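Local atomic coordinates of uncharacterized protein (Ruminococcus gnavus, PDB entry 4QAN), a protein that is of unknown function but folds as a cystatin-like, divergent member of the NTF2-like superfamily and binds a magnesium ion. Residues 328-338 / 366-377. Sequence-based numbering, arbitrary orientation. Where two conformers were deposited one is given.
Sequences LYSYNGKNYLT and VMRLSKEESRKT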
loop_
_atom_site.group_PDB
_atom_site.type_symbol
_atom_site.label_atom_id
_atom_site.label_comp_id
_atom_site.label_asym_id
_atom_site.label_seq_id
_atom_site.Cartn_x
_atom_site.Cartn_y
_atom_site.Cartn_z
ATOM N N LEU A 328 24.803 -6.847 -6.465
ATOM C CA LEU A 328 25.876 -6.436 -5.557
ATOM C C LEU A 328 25.910 -4.913 -5.546
ATOM O O LEU A 328 25.932 -4.289 -6.610
ATOM C CB LEU A 328 27.219 -7.008 -6.011
ATOM C CG LEU A 328 28.458 -6.600 -5.220
ATOM C CD1 LEU A 328 28.377 -7.153 -3.810
ATOM C CD2 LEU A 328 29.732 -7.082 -5.906
ATOM N N TYR A 329 25.886 -4.320 -4.350
ATOM C CA TYR A 329 25.649 -2.887 -4.204
ATOM C C TYR A 329 26.713 -2.184 -3.378
ATOM O O TYR A 329 27.420 -2.805 -2.597
ATOM C CB TYR A 329 24.314 -2.618 -3.490
ATOM C CG TYR A 329 23.086 -3.275 -4.084
ATOM C CD1 TYR A 329 22.826 -4.616 -3.861
ATOM C CD2 TYR A 329 22.171 -2.544 -4.831
ATOM C CE1 TYR A 329 21.717 -5.215 -4.382
ATOM C CE2 TYR A 329 21.032 -3.134 -5.347
ATOM C CZ TYR A 329 20.815 -4.483 -5.119
ATOM O OH TYR A 329 19.706 -5.114 -5.617
ATOM N N SER A 330 26.790 -0.873 -3.567
ATOM C CA SER A 330 27.345 0.039 -2.581
ATOM C C SER A 330 26.222 0.997 -2.216
ATOM O O SER A 330 25.749 1.764 -3.060
ATOM C CB SER A 330 28.544 0.822 -3.135
ATOM O OG SER A 330 28.902 1.903 -2.272
ATOM N N TYR A 331 25.776 0.928 -0.968
ATOM C CA TYR A 331 24.842 1.901 -0.428
ATOM C C TYR A 331 25.640 2.837 0.449
ATOM O O TYR A 331 25.980 2.489 1.578
ATOM C CB TYR A 331 23.733 1.243 0.412
ATOM C CG TYR A 331 22.843 2.274 1.086
ATOM C CD1 TYR A 331 21.954 3.042 0.334
ATOM C CD2 TYR A 331 22.912 2.516 2.459
ATOM C CE1 TYR A 331 21.143 3.992 0.928
ATOM C CE2 TYR A 331 22.103 3.475 3.055
ATOM C CZ TYR A 331 21.220 4.208 2.282
ATOM O OH TYR A 331 20.411 5.182 2.842
ATOM N N ASN A 332 25.938 4.020 -0.068
ATOM C CA ASN A 332 26.765 5.008 0.641
ATOM C C ASN A 332 28.050 4.409 1.203
ATOM O O ASN A 332 28.470 4.725 2.322
ATOM C CB ASN A 332 25.956 5.701 1.736
ATOM C CG ASN A 332 24.825 6.530 1.167
ATOM O OD1 ASN A 332 24.911 7.763 1.087
ATOM N ND2 ASN A 332 23.776 5.851 0.710
ATOM N N GLY A 333 28.667 3.544 0.407
ATOM C CA GLY A 333 29.972 2.987 0.716
ATOM C C GLY A 333 29.944 1.676 1.460
ATOM O O GLY A 333 30.995 1.073 1.677
ATOM N N LYS A 334 28.765 1.242 1.888
ATOM C CA LYS A 334 28.619 -0.073 2.504
ATOM C C LYS A 334 28.059 -1.015 1.473
ATOM O O LYS A 334 27.171 -0.643 0.715
ATOM C CB LYS A 334 27.729 -0.014 3.747
ATOM C CG LYS A 334 28.361 0.811 4.860
ATOM C CD LYS A 334 27.656 0.651 6.195
ATOM C CE LYS A 334 28.519 1.186 7.332
ATOM N NZ LYS A 334 27.920 0.918 8.666
ATOM N N ASN A 335 28.602 -2.226 1.443
ATOM C CA ASN A 335 28.296 -3.218 0.415
ATOM C C ASN A 335 27.277 -4.230 0.870
ATOM O O ASN A 335 27.361 -4.749 1.988
ATOM C CB ASN A 335 29.563 -3.954 0.002
ATOM C CG ASN A 335 30.613 -3.017 -0.516
ATOM O OD1 ASN A 335 31.709 -2.925 0.038
ATOM N ND2 ASN A 335 30.271 -2.281 -1.564
ATOM N N TYR A 336 26.322 -4.511 -0.016
ATOM C CA TYR A 336 25.250 -5.452 0.262
ATOM C C TYR A 336 25.039 -6.378 -0.925
ATOM O O TYR A 336 25.476 -6.099 -2.043
ATOM C CB TYR A 336 23.946 -4.705 0.550
ATOM C CG TYR A 336 24.000 -3.847 1.788
ATOM C CD1 TYR A 336 24.492 -2.541 1.736
ATOM C CD2 TYR A 336 23.583 -4.342 3.020
ATOM C CE1 TYR A 336 24.553 -1.750 2.874
ATOM C CE2 TYR A 336 23.642 -3.561 4.168
ATOM C CZ TYR A 336 24.130 -2.268 4.091
ATOM O OH TYR A 336 24.191 -1.491 5.217
ATOM N N LEU A 337 24.372 -7.490 -0.656
ATOM C CA LEU A 337 23.878 -8.370 -1.682
ATOM C C LEU A 337 22.353 -8.449 -1.553
ATOM O O LEU A 337 21.816 -8.487 -0.447
ATOM C CB LEU A 337 24.473 -9.755 -1.514
ATOM C CG LEU A 337 24.392 -10.654 -2.748
ATOM C CD1 LEU A 337 25.508 -10.304 -3.732
ATOM C CD2 LEU A 337 24.485 -12.121 -2.364
ATOM N N THR A 338 21.661 -8.473 -2.686
ATOM C CA THR A 338 20.277 -8.916 -2.714
ATOM C C THR A 338 20.043 -9.889 -3.849
ATOM O O THR A 338 20.883 -10.031 -4.722
ATOM C CB THR A 338 19.322 -7.746 -2.941
ATOM O OG1 THR A 338 19.409 -7.321 -4.317
ATOM C CG2 THR A 338 19.656 -6.611 -1.981
ATOM N N VAL A 366 18.222 -8.178 2.454
ATOM C CA VAL A 366 19.466 -7.511 2.104
ATOM C C VAL A 366 20.528 -8.110 2.993
ATOM O O VAL A 366 20.304 -8.247 4.182
ATOM C CB VAL A 366 19.341 -6.002 2.344
ATOM C CG1 VAL A 366 20.678 -5.333 2.229
ATOM C CG2 VAL A 366 18.352 -5.380 1.364
HETATM N N MSE A 367 21.656 -8.502 2.417
HETATM C CA MSE A 367 22.747 -9.140 3.156
HETATM C C MSE A 367 23.947 -8.238 3.148
HETATM O O MSE A 367 24.460 -7.918 2.079
HETATM C CB MSE A 367 23.075 -10.438 2.415
HETATM C CG MSE A 367 24.260 -11.201 2.997
HETATM SE SE MSE A 367 24.267 -13.010 2.204
HETATM C CE MSE A 367 25.690 -12.749 0.876
ATOM N N ARG A 368 24.413 -7.842 4.330
ATOM C CA ARG A 368 25.618 -7.040 4.468
ATOM C C ARG A 368 26.836 -7.874 4.083
ATOM O O ARG A 368 26.900 -9.061 4.402
ATOM C CB ARG A 368 25.742 -6.523 5.904
ATOM C CG ARG A 368 27.001 -5.718 6.214
ATOM C CD ARG A 368 27.151 -4.461 5.360
ATOM N NE ARG A 368 28.419 -3.801 5.643
ATOM C CZ ARG A 368 28.660 -3.066 6.725
ATOM N NH1 ARG A 368 27.710 -2.863 7.635
ATOM N NH2 ARG A 368 29.857 -2.521 6.903
ATOM N N LEU A 369 27.774 -7.252 3.363
ATOM C CA LEU A 369 29.030 -7.891 2.970
ATOM C C LEU A 369 30.241 -7.106 3.465
ATOM O O LEU A 369 30.248 -5.877 3.446
ATOM C CB LEU A 369 29.123 -7.984 1.445
ATOM C CG LEU A 369 28.164 -8.920 0.716
ATOM C CD1 LEU A 369 28.438 -8.846 -0.772
ATOM C CD2 LEU A 369 28.272 -10.355 1.206
ATOM N N SER A 370 31.286 -7.814 3.881
ATOM C CA SER A 370 32.552 -7.158 4.180
ATOM C C SER A 370 33.127 -6.637 2.861
ATOM O O SER A 370 32.679 -7.045 1.783
ATOM C CB SER A 370 33.529 -8.119 4.866
ATOM O OG SER A 370 34.115 -9.015 3.939
ATOM N N LYS A 371 34.095 -5.728 2.943
ATOM C CA LYS A 371 34.809 -5.259 1.756
ATOM C C LYS A 371 35.511 -6.425 1.050
ATOM O O LYS A 371 35.571 -6.483 -0.184
ATOM C CB LYS A 371 35.856 -4.203 2.132
ATOM C CG LYS A 371 35.296 -2.893 2.660
ATOM C CD LYS A 371 34.727 -2.025 1.544
ATOM C CE LYS A 371 33.687 -1.051 2.073
ATOM N NZ LYS A 371 32.986 -0.364 0.953
ATOM N N GLU A 372 36.063 -7.337 1.846
ATOM C CA GLU A 372 36.662 -8.570 1.331
ATOM C C GLU A 372 35.607 -9.374 0.567
ATOM O O GLU A 372 35.785 -9.691 -0.604
ATOM C CB GLU A 372 37.232 -9.395 2.494
ATOM C CG GLU A 372 37.940 -10.678 2.093
ATOM C CD GLU A 372 39.163 -10.432 1.231
ATOM O OE1 GLU A 372 39.834 -9.383 1.405
ATOM O OE2 GLU A 372 39.454 -11.296 0.376
ATOM N N GLU A 373 34.497 -9.681 1.232
ATOM C CA GLU A 373 33.409 -10.419 0.604
ATOM C C GLU A 373 32.887 -9.731 -0.675
ATOM O O GLU A 373 32.576 -10.394 -1.662
ATOM C CB GLU A 373 32.258 -10.612 1.603
ATOM C CG GLU A 373 32.560 -11.590 2.724
ATOM C CD GLU A 373 31.568 -11.520 3.878
ATOM O OE1 GLU A 373 30.469 -10.937 3.718
ATOM O OE2 GLU A 373 31.896 -12.051 4.959
ATOM N N SER A 374 32.783 -8.403 -0.647
ATOM C CA SER A 374 32.248 -7.639 -1.779
ATOM C C SER A 374 33.175 -7.710 -2.984
ATOM O O SER A 374 32.715 -7.792 -4.117
ATOM C CB SER A 374 32.059 -6.180 -1.376
ATOM O OG SER A 374 31.450 -5.437 -2.408
ATOM N N ARG A 375 34.484 -7.673 -2.734
ATOM C CA ARG A 375 35.471 -7.737 -3.808
ATOM C C ARG A 375 35.547 -9.131 -4.427
ATOM O O ARG A 375 35.711 -9.262 -5.639
ATOM C CB ARG A 375 36.858 -7.323 -3.311
ATOM C CG ARG A 375 37.880 -7.160 -4.438
ATOM C CD ARG A 375 39.272 -6.806 -3.933
ATOM N NE ARG A 375 39.646 -7.542 -2.724
ATOM C CZ ARG A 375 39.932 -8.846 -2.665
ATOM N NH1 ARG A 375 39.885 -9.614 -3.752
ATOM N NH2 ARG A 375 40.259 -9.391 -1.498
ATOM N N LYS A 376 35.454 -10.163 -3.591
ATOM C CA LYS A 376 35.425 -11.543 -4.083
ATOM C C LYS A 376 34.196 -11.811 -4.947
ATOM O O LYS A 376 34.287 -12.503 -5.964
ATOM C CB LYS A 376 35.467 -12.543 -2.916
ATOM C CG LYS A 376 36.813 -12.606 -2.206
ATOM C CD LYS A 376 37.897 -13.150 -3.128
ATOM C CE LYS A 376 39.282 -12.943 -2.553
ATOM N NZ LYS A 376 40.317 -13.186 -3.590
ATOM N N THR A 377 33.056 -11.263 -4.530
ATOM C CA THR A 377 31.806 -11.421 -5.251
ATOM C C THR A 377 31.858 -10.689 -6.595
ATOM O O THR A 377 31.436 -11.229 -7.619
ATOM C CB THR A 377 30.623 -10.901 -4.403
ATOM O OG1 THR A 377 30.608 -11.562 -3.126
ATOM C CG2 THR A 377 29.299 -11.134 -5.108
HETATM O O HOH W 1 30.438 -3.187 3.535
#
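Lys371 grips the hairpin 328-338 through its ammonium group, which donates to two oxygens: NZ lies 2.6 Å from Gly333 O, in the type I' turn, and 3.0 Å from Asn335 OD1. It meets OD1 from above the amide plane rather than along a lone pair. A bend at chi2 (-76°) carries the lysine chain back from the helix start to the turn. The Asn335 amide is fixed at its other end too, ND2 donating almost straight (171°) and in the amide plane to Tyr329 O, while Ser374 OG packs against Asn335 CG at 3.2 Å without a hydrogen bond. Between the strands, Leu337 and Met367 form an antiparallel hydrogen-bonded pair, with Leu337 N 2.8 Å from Met367 O. Two residues on toward the helix, Leu369 N donates to Asn335 O; a water joins this end, accepting from Asn335 N and Arg368 NE and donating to Leu369 O. On one face of the sheet Arg368 lays CD over the Tyr336 ring, a CH-pi contact 4.2 Å from the centroid, and Lys334 CD lies over a face of the Arg368 guanidinium. On the other, Leu328 CD1 presses tightly on Leu369 CD1, and Leu328 CD2 reaches Thr377 CG2 on the helix opened by the Ser370-Glu373 capping box. At this edge of the C-terminal mixed sheet, the junction is thus apolar around the leucines and polar around buried Asn335, whose doubly held amide links turn, strand and helix.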